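Side-chain contact in glycosyl hydrolase, BNR repeat (Ralstonia eutropha, PDB 3B7F), which is probably a hydrolase, a putative glycosidase built as a seven-bladed beta-propeller with BNR repeats: residues G49-G54 against G91-A96. Residues are numbered along the deposited sequence; the frame is centred on the assembly and turned at random.
Sequences GPVFLG and GNWTEA
Across the two segments the closest pair of CA atoms, those of Val51 and Trp93, is still 9.5 Å apart, too far for strand pairing, and side chains alone bridge the gap. Val51 ends its strand in an extended conformation, whereas Phe52 turns into a left-handed backbone conformation (phi 62°, psi 43°), and both still direct their side chains at Trp93. The Phe52 ring leads with its edge: CE2 lies 3.6 Å from Trp93 CB, which sits near the phenyl plane, and 3.7 Å from Trp93 CG. Together the rings make an offset edge-to-face pair, the phenyl edge directed at the indole face, with planes at 68° and 5.6 Å between the centroids of the phenyl and the five-membered ring. Beside it, Val51 turns CG1 away from its own backbone nitrogen, bringing this methyl to 4.0 Å from Trp93 CD1. A compact branched valine suffices beside the indole, whereas the flat phenyl can offer its edge to the broad indole face. In the propeller, the contact joins the end of outermost strand 45-51 of one four-stranded blade to the residue just before outermost strand 94-95 of the next; Phe52 stacks on Phe84, and Trp93 also touches Phe35 of strand 32-38 and Met70 and Met72 of strand 70-75.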
ATOM      1  N   GLY A  49       7.981  19.711  -7.511  1.00 32.91           N
ATOM      2  CA  GLY A  49       8.021  18.750  -8.596  1.00 30.29           C
ATOM      3  C   GLY A  49       7.549  19.421  -9.877  1.00 30.57           C
ATOM      4  O   GLY A  49       7.197  20.588  -9.855  1.00 28.32           O
ATOM      5  N   PRO A  50       7.476  18.668 -10.989  1.00 29.75           N
ATOM      6  CA  PRO A  50       7.793  17.237 -11.086  1.00 30.54           C
ATOM      7  C   PRO A  50       9.279  16.871 -10.955  1.00 29.93           C
ATOM      8  O   PRO A  50      10.162  17.681 -11.259  1.00 29.95           O
ATOM      9  CB  PRO A  50       7.323  16.848 -12.502  1.00 27.47           C
ATOM     10  CG  PRO A  50       7.285  18.090 -13.261  1.00 30.70           C
ATOM     11  CD  PRO A  50       6.992  19.206 -12.267  1.00 31.37           C
ATOM     12  N   VAL A  51       9.499  15.662 -10.451  1.00 29.80           N
ATOM     13  CA  VAL A  51      10.790  15.036 -10.407  1.00 27.40           C
ATOM     14  C   VAL A  51      10.561  13.810 -11.310  1.00 27.93           C
ATOM     15  O   VAL A  51       9.573  13.087 -11.145  1.00 27.28           O
ATOM     16  CB  VAL A  51      11.262  14.680  -8.976  1.00 28.02           C
ATOM     17  CG1 VAL A  51      12.621  13.989  -9.041  1.00 28.65           C
ATOM     18  CG2 VAL A  51      11.323  15.948  -8.079  1.00 21.11           C
ATOM     19  N   PHE A  52      11.458  13.606 -12.262  1.00 26.71           N
ATOM     20  CA  PHE A  52      11.375  12.517 -13.229  1.00 29.57           C
ATOM     21  C   PHE A  52      10.116  12.654 -14.093  1.00 30.34           C
ATOM     22  O   PHE A  52       9.420  11.663 -14.317  1.00 31.32           O
ATOM     23  CB  PHE A  52      11.457  11.107 -12.572  1.00 28.20           C
ATOM     24  CG  PHE A  52      12.797  10.779 -11.993  1.00 29.79           C
ATOM     25  CD1 PHE A  52      13.878  10.531 -12.830  1.00 31.93           C
ATOM     26  CD2 PHE A  52      12.980  10.673 -10.627  1.00 27.78           C
ATOM     27  CE1 PHE A  52      15.117  10.219 -12.309  1.00 31.39           C
ATOM     28  CE2 PHE A  52      14.220  10.358 -10.104  1.00 26.41           C
ATOM     29  CZ  PHE A  52      15.282  10.137 -10.940  1.00 27.69           C
ATOM     30  N   LEU A  53       9.818  13.877 -14.549  1.00 30.27           N
ATOM     31  CA  LEU A  53       8.652  14.119 -15.413  1.00 30.36           C
ATOM     32  C   LEU A  53       8.750  13.199 -16.608  1.00 30.16           C
ATOM     33  O   LEU A  53       9.825  13.052 -17.182  1.00 31.03           O
ATOM     34  CB  LEU A  53       8.552  15.571 -15.890  1.00 30.57           C
ATOM     35  CG  LEU A  53       7.377  16.027 -16.789  1.00 29.90           C
ATOM     36  CD1 LEU A  53       6.010  16.058 -16.091  1.00 26.83           C
ATOM     37  CD2 LEU A  53       7.691  17.410 -17.306  1.00 32.41           C
ATOM     38  N   GLY A  54       7.631  12.562 -16.942  1.00 31.53           N
ATOM     39  CA  GLY A  54       7.543  11.608 -18.042  1.00 31.34           C
ATOM     40  C   GLY A  54       7.782  10.145 -17.720  1.00 33.52           C
ATOM     41  O   GLY A  54       7.557   9.295 -18.573  1.00 35.02           O
ATOM     42  N   GLY A  91      16.931  15.124  -2.525  1.00 49.71           N
ATOM     43  CA  GLY A  91      17.672  16.096  -3.325  1.00 49.54           C
ATOM     44  C   GLY A  91      18.490  15.560  -4.492  1.00 49.85           C
ATOM     45  O   GLY A  91      18.937  16.329  -5.347  1.00 54.40           O
ATOM     46  N   ASN A  92      18.758  14.266  -4.496  1.00 46.46           N
ATOM     47  CA  ASN A  92      19.499  13.598  -5.548  1.00 43.73           C
ATOM     48  C   ASN A  92      18.936  12.188  -5.652  1.00 40.91           C
ATOM     49  O   ASN A  92      18.631  11.569  -4.626  1.00 40.40           O
ATOM     50  CB  ASN A  92      20.989  13.509  -5.227  1.00 44.78           C
ATOM     51  CG  ASN A  92      21.742  14.832  -5.406  1.00 53.36           C
ATOM     52  OD1 ASN A  92      21.537  15.559  -6.375  1.00 57.85           O
ATOM     53  ND2 ASN A  92      22.674  15.105  -4.489  1.00 54.97           N
ATOM     54  N   TRP A  93      18.825  11.672  -6.870  1.00 37.59           N
ATOM     55  CA  TRP A  93      18.304  10.331  -7.110  1.00 34.49           C
ATOM     56  C   TRP A  93      19.301   9.567  -7.982  1.00 33.89           C
ATOM     57  O   TRP A  93      19.832  10.124  -8.930  1.00 34.73           O
ATOM     58  CB  TRP A  93      16.913  10.410  -7.737  1.00 32.45           C
ATOM     59  CG  TRP A  93      15.869  11.049  -6.811  1.00 30.37           C
ATOM     60  CD1 TRP A  93      15.487  12.363  -6.787  1.00 28.13           C
ATOM     61  CD2 TRP A  93      15.093  10.393  -5.798  1.00 23.99           C
ATOM     62  NE1 TRP A  93      14.528  12.566  -5.834  1.00 28.68           N
ATOM     63  CE2 TRP A  93      14.264  11.376  -5.208  1.00 29.32           C
ATOM     64  CE3 TRP A  93      14.999   9.068  -5.348  1.00 29.81           C
ATOM     65  CZ2 TRP A  93      13.367  11.077  -4.176  1.00 27.24           C
ATOM     66  CZ3 TRP A  93      14.120   8.773  -4.315  1.00 25.25           C
ATOM     67  CH2 TRP A  93      13.301   9.771  -3.754  1.00 27.79           C
ATOM     68  N   THR A  94      19.594   8.320  -7.618  1.00 33.16           N
ATOM     69  CA  THR A  94      20.504   7.464  -8.384  1.00 32.23           C
ATOM     70  C   THR A  94      19.797   6.154  -8.673  1.00 32.06           C
ATOM     71  O   THR A  94      19.218   5.553  -7.775  1.00 29.86           O
ATOM     72  CB  THR A  94      21.824   7.184  -7.639  1.00 30.70           C
ATOM     73  OG1 THR A  94      22.413   8.420  -7.238  1.00 30.09           O
ATOM     74  CG2 THR A  94      22.813   6.436  -8.539  1.00 33.03           C
ATOM     75  N   GLU A  95      19.823   5.745  -9.935  1.00 33.70           N
ATOM     76  CA  GLU A  95      19.239   4.470 -10.362  1.00 36.66           C
ATOM     77  C   GLU A  95      20.005   3.291  -9.746  1.00 35.27           C
ATOM     78  O   GLU A  95      21.197   3.411  -9.467  1.00 34.56           O
ATOM     79  CB  GLU A  95      19.150   4.348 -11.916  1.00 37.68           C
ATOM     80  CG  GLU A  95      20.459   4.165 -12.742  1.00 50.08           C
ATOM     81  CD  GLU A  95      21.422   5.363 -12.729  1.00 61.59           C
ATOM     82  OE1 GLU A  95      20.997   6.503 -12.384  1.00 63.41           O
ATOM     83  OE2 GLU A  95      22.619   5.150 -13.057  1.00 70.71           O
ATOM     84  N   ALA A  96      19.295   2.175  -9.535  1.00 34.22           N
ATOM     85  CA  ALA A  96      19.865   0.931  -8.985  1.00 33.54           C
ATOM     86  C   ALA A  96      21.019   0.435  -9.839  1.00 31.60           C
ATOM     87  O   ALA A  96      20.942   0.516 -11.067  1.00 30.21           O
ATOM     88  CB  ALA A  96      18.791  -0.179  -8.876  1.00 29.50           C
TER